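Local coordinates for PTS-dependent dihydroxyacetone kinase operon regulatory protein (Escherichia coli, PDB 4LRZ) that activates transcription of the dhaKLM operon from a sigma-70 promoter and represses its own expression, the chain here being its sensor domain, at residues W32-A38 against G101-Y107; M212-I217 against I228-A232. All blocks are in the same frame, centred on the assembly; numbering follows the deposited sequence.

Contact 1 (W32-A38 against G101-Y107); sequences WNVPHQA and GFNDGTY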
# COMPACT_ATOMS: atom_id res chain seq x y z
N TRP F 32 10.04 41.31 7.14
CA TRP F 32 10.15 40.27 6.12
C TRP F 32 11.43 40.53 5.37
O TRP F 32 11.73 41.67 5.02
CB TRP F 32 8.95 40.29 5.15
CG TRP F 32 8.82 39.04 4.29
CD1 TRP F 32 9.29 38.87 3.01
CD2 TRP F 32 8.19 37.80 4.65
NE1 TRP F 32 8.97 37.61 2.55
CE2 TRP F 32 8.30 36.93 3.53
CE3 TRP F 32 7.51 37.35 5.79
CZ2 TRP F 32 7.78 35.62 3.52
CZ3 TRP F 32 6.99 36.03 5.79
CH2 TRP F 32 7.13 35.19 4.65
N ASN F 33 12.20 39.47 5.15
CA ASN F 33 13.43 39.58 4.42
C ASN F 33 13.66 38.42 3.48
O ASN F 33 12.82 37.57 3.30
CB ASN F 33 14.61 39.69 5.38
CG ASN F 33 15.61 40.75 4.95
OD1 ASN F 33 16.35 40.56 3.98
ND2 ASN F 33 15.63 41.86 5.66
N VAL F 34 14.81 38.46 2.84
CA VAL F 34 15.40 37.43 2.03
C VAL F 34 15.24 36.03 2.68
O VAL F 34 15.45 35.87 3.89
CB VAL F 34 16.87 37.84 1.91
CG1 VAL F 34 17.77 36.67 1.93
CG2 VAL F 34 17.10 38.76 0.68
N PRO F 35 14.86 35.01 1.89
CA PRO F 35 14.66 33.70 2.52
C PRO F 35 15.96 33.05 3.04
O PRO F 35 17.09 33.38 2.61
CB PRO F 35 14.13 32.86 1.36
CG PRO F 35 14.94 33.37 0.20
CD PRO F 35 14.86 34.89 0.41
N HIS F 36 15.76 32.11 3.96
CA HIS F 36 16.79 31.18 4.35
C HIS F 36 16.51 29.99 3.43
O HIS F 36 15.45 29.38 3.51
CB HIS F 36 16.62 30.79 5.84
CG HIS F 36 17.67 29.86 6.35
ND1 HIS F 36 19.01 30.17 6.32
CD2 HIS F 36 17.58 28.63 6.90
CE1 HIS F 36 19.70 29.15 6.81
NE2 HIS F 36 18.86 28.21 7.18
N GLN F 37 17.47 29.68 2.56
CA GLN F 37 17.21 28.86 1.41
C GLN F 37 18.37 27.94 1.20
O GLN F 37 19.48 28.40 0.99
CB GLN F 37 17.05 29.75 0.17
CG GLN F 37 16.26 29.08 -1.00
CD GLN F 37 16.32 29.88 -2.30
OE1 GLN F 37 16.40 31.11 -2.30
NE2 GLN F 37 16.31 29.17 -3.42
N ALA F 38 18.12 26.64 1.24
CA ALA F 38 19.17 25.67 0.95
C ALA F 38 19.63 25.85 -0.49
O ALA F 38 18.89 26.30 -1.35
CB ALA F 38 18.72 24.24 1.21
N GLY F 101 9.90 35.08 -1.55
CA GLY F 101 10.97 34.19 -1.06
C GLY F 101 10.75 32.68 -1.07
O GLY F 101 11.65 31.89 -0.68
N PHE F 102 9.57 32.22 -1.51
CA PHE F 102 9.32 30.79 -1.48
C PHE F 102 9.79 30.17 -2.80
O PHE F 102 9.16 30.37 -3.81
CB PHE F 102 7.84 30.50 -1.28
CG PHE F 102 7.26 31.01 0.01
CD1 PHE F 102 6.42 32.11 0.01
CD2 PHE F 102 7.51 30.36 1.20
CE1 PHE F 102 5.83 32.57 1.20
CE2 PHE F 102 6.93 30.81 2.39
CZ PHE F 102 6.09 31.92 2.39
N ASN F 103 10.90 29.44 -2.78
CA ASN F 103 11.48 28.81 -3.95
C ASN F 103 11.86 27.42 -3.51
O ASN F 103 11.73 27.10 -2.35
CB ASN F 103 12.76 29.53 -4.36
CG ASN F 103 12.51 30.97 -4.77
OD1 ASN F 103 11.87 31.24 -5.80
ND2 ASN F 103 13.02 31.90 -3.97
N ASP F 104 12.33 26.59 -4.43
CA ASP F 104 12.93 25.30 -4.06
C ASP F 104 14.06 25.57 -3.05
O ASP F 104 14.87 26.46 -3.25
CB ASP F 104 13.52 24.58 -5.27
CG ASP F 104 12.47 24.06 -6.21
OD1 ASP F 104 12.86 23.64 -7.31
OD2 ASP F 104 11.26 24.08 -5.90
N GLY F 105 14.08 24.78 -1.98
CA GLY F 105 15.05 24.97 -0.90
C GLY F 105 14.80 26.01 0.18
O GLY F 105 15.60 26.07 1.13
N THR F 106 13.77 26.85 0.06
CA THR F 106 13.42 27.80 1.12
C THR F 106 12.89 27.02 2.32
O THR F 106 12.02 26.13 2.15
CB THR F 106 12.29 28.72 0.64
OG1 THR F 106 12.77 29.56 -0.40
CG2 THR F 106 11.74 29.61 1.77
N TYR F 107 13.43 27.31 3.50
CA TYR F 107 12.91 26.77 4.77
C TYR F 107 11.78 27.64 5.30
O TYR F 107 11.89 28.86 5.30
CB TYR F 107 14.02 26.72 5.84
CG TYR F 107 15.15 25.79 5.52
CD1 TYR F 107 15.07 24.46 5.88
CD2 TYR F 107 16.32 26.26 4.87
CE1 TYR F 107 16.12 23.58 5.63
CE2 TYR F 107 17.39 25.39 4.60
CZ TYR F 107 17.26 24.03 4.98
OH TYR F 107 18.23 23.11 4.75
O HOH W 1 13.05 31.45 4.63
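Gln37 swings CG away from its backbone N (chi1 -158°) and runs on extended, so that CG lies against Thr106 OG1 (3.6 Å) and the amide reaches the type II turn Asn103-Thr106. There NE2 hydrogen-bonds Asp104 O (3.1 Å) nearly in line with the C=O, whose oxygen is 25° out of the Gln37 amide plane. An alanine here has no amide: Asp104 O would probably be left without this mate and the flank of Thr106 uncovered. The backbones join in a single bridge: Tyr107 N donates to His36 O (2.9 Å), and Ala38 N to Gly105 O (2.6 Å) from above the carbonyl plane. Through it the loop between helices 14-26 and 40-49 meets, in the GAF part of the chain, the loop that follows helix 91-99 and its Schellman motif at Gly101. Thr106 OG1 braces the loop 101-107 from within, donating to Gly101 O while accepting from Asn103 N. The His36 and Tyr107 rings, 29° from parallel, are slid apart and touch mainly at their CD2 atoms (3.4 Å). A water links His36 N to Tyr107 O. Trp32 CH2 meets Phe102 CZ (4.1 Å), the side chains roughly perpendicular, while Trp32 NE1 bonds Leu100 O.

Contact 2 (M212-I217 against I228-A232); sequences MDDGVI and INAQA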
# COMPACT_ATOMS: atom_id res chain seq x y z
N MET F 212 19.97 -26.54 1.06
CA MET F 212 19.56 -27.70 1.86
C MET F 212 19.86 -29.02 1.17
O MET F 212 20.20 -29.03 -0.00
CB MET F 212 18.08 -27.64 2.24
CG MET F 212 17.12 -28.07 1.17
SD MET F 212 15.48 -27.41 1.53
CE MET F 212 14.84 -27.17 -0.07
N ASP F 213 19.70 -30.13 1.88
CA ASP F 213 19.99 -31.46 1.33
C ASP F 213 18.84 -32.10 0.60
O ASP F 213 19.04 -32.73 -0.42
CB ASP F 213 20.49 -32.43 2.40
CG ASP F 213 21.97 -32.27 2.70
OD1 ASP F 213 22.71 -31.67 1.88
OD2 ASP F 213 22.41 -32.75 3.76
N ASP F 214 17.63 -31.94 1.11
CA ASP F 214 16.50 -32.60 0.50
C ASP F 214 16.20 -31.97 -0.85
O ASP F 214 16.43 -30.78 -1.04
CB ASP F 214 15.27 -32.48 1.40
CG ASP F 214 15.43 -33.26 2.71
OD1 ASP F 214 15.90 -34.43 2.65
OD2 ASP F 214 15.11 -32.68 3.78
N GLY F 215 15.71 -32.79 -1.77
CA GLY F 215 15.07 -32.28 -2.98
C GLY F 215 13.71 -31.73 -2.59
O GLY F 215 13.07 -32.24 -1.67
N VAL F 216 13.27 -30.67 -3.26
CA VAL F 216 11.92 -30.15 -3.01
C VAL F 216 11.17 -29.66 -4.24
O VAL F 216 11.74 -29.03 -5.14
CB VAL F 216 11.78 -29.19 -1.75
CG1 VAL F 216 13.10 -28.79 -1.17
CG2 VAL F 216 10.84 -27.98 -2.01
N ILE F 217 9.89 -30.00 -4.26
CA ILE F 217 8.97 -29.59 -5.29
C ILE F 217 7.77 -29.08 -4.53
O ILE F 217 7.34 -29.69 -3.55
CB ILE F 217 8.57 -30.80 -6.15
CG1 ILE F 217 9.72 -31.18 -7.06
CG2 ILE F 217 7.43 -30.48 -7.07
CD1 ILE F 217 10.00 -32.66 -7.05
N ILE F 228 11.08 -25.51 -7.14
CA ILE F 228 11.79 -26.78 -7.23
C ILE F 228 13.28 -26.48 -7.11
O ILE F 228 13.78 -25.55 -7.75
CB ILE F 228 11.46 -27.51 -8.57
CG1 ILE F 228 12.11 -28.88 -8.63
CG2 ILE F 228 11.90 -26.67 -9.80
CD1 ILE F 228 11.67 -29.70 -9.85
N ASN F 229 14.00 -27.23 -6.28
CA ASN F 229 15.43 -26.96 -6.15
C ASN F 229 16.25 -27.83 -7.10
O ASN F 229 15.68 -28.74 -7.69
CB ASN F 229 15.95 -26.97 -4.69
CG ASN F 229 15.85 -28.34 -3.99
OD1 ASN F 229 16.21 -28.44 -2.83
ND2 ASN F 229 15.31 -29.35 -4.66
N ALA F 230 17.53 -27.53 -7.27
CA ALA F 230 18.40 -28.30 -8.17
C ALA F 230 18.32 -29.81 -7.93
O ALA F 230 18.22 -30.58 -8.88
CB ALA F 230 19.87 -27.81 -8.08
N GLN F 231 18.32 -30.19 -6.65
CA GLN F 231 18.33 -31.58 -6.21
C GLN F 231 17.09 -32.35 -6.70
O GLN F 231 17.21 -33.50 -7.16
CB GLN F 231 18.43 -31.65 -4.67
CG GLN F 231 19.61 -30.87 -4.01
CD GLN F 231 19.37 -29.34 -3.83
OE1 GLN F 231 19.26 -28.58 -4.81
NE2 GLN F 231 19.34 -28.89 -2.56
N ALA F 232 15.92 -31.73 -6.60
CA ALA F 232 14.68 -32.39 -7.03
C ALA F 232 14.60 -32.51 -8.55
O ALA F 232 14.00 -33.45 -9.09
CB ALA F 232 13.48 -31.65 -6.51
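The carboxamide of Asn229 stands between Val216 and Gln231: Val216 CG1 comes obliquely to one side of its plane, 4.0 Å from Asn229 CG, the Gln231 amide lies on the other side, and the outer end faces the backbone from Asp214 to Val216. The second flat group, the amide of Gln231, is carried back by a bend at chi2 (80°); its NE2 makes a weak hydrogen bond to Met212 O at 2.7 Å, with only 124° at the hydrogen. Val216 O has two partners, the N-H of Asn229 in the carbonyl plane at 3.1 Å and a CA-H contact from Ile228 at 3.1 Å. Beyond it Ile217 and Ile228 form an antiparallel non-hydrogen-bonded pair, side by side and pointing the same way, their CG1 atoms 3.7 Å apart. Ala232 CB sits 3.4 Å from Val216 N and 3.7 Å from Ile217 CD1. The first helical turn thus rests on the strand; the two backbones come closest at Gly215 and Ala232, and a side chain on Gly215 would crowd Ala232 CA. Toward the second subunit, Asp214 OD2 accepts from Asp213 N of that subunit, and the same bond is made in reverse. Asn229 occupies the N-cap position of helix 230-235: this is the PAS fold, where the chain leaves the edge strand of the antiparallel sheet and enters a helix packed beside the neighbouring strand.

How the contacts relate
Both segments of contact 1 come earlier in the chain than those of contact 2, and the two contacts lie on opposite sides of the chain's centre: their centres are 61 Å apart and their nearest atoms about 49 Å. They share no sheet. Contact 1 belongs to the GAF half, contact 2 to the PAS half, each built round a five-stranded antiparallel sheet of order 2-1-5-4-3, and the long helix 174-211 spans the distance, ending just before Met212. Contact 1 joins two loops of the GAF half without touching another chain. The two domains are held apart by one long helix, and of the two contacts it is contact 2 that meets the second subunit.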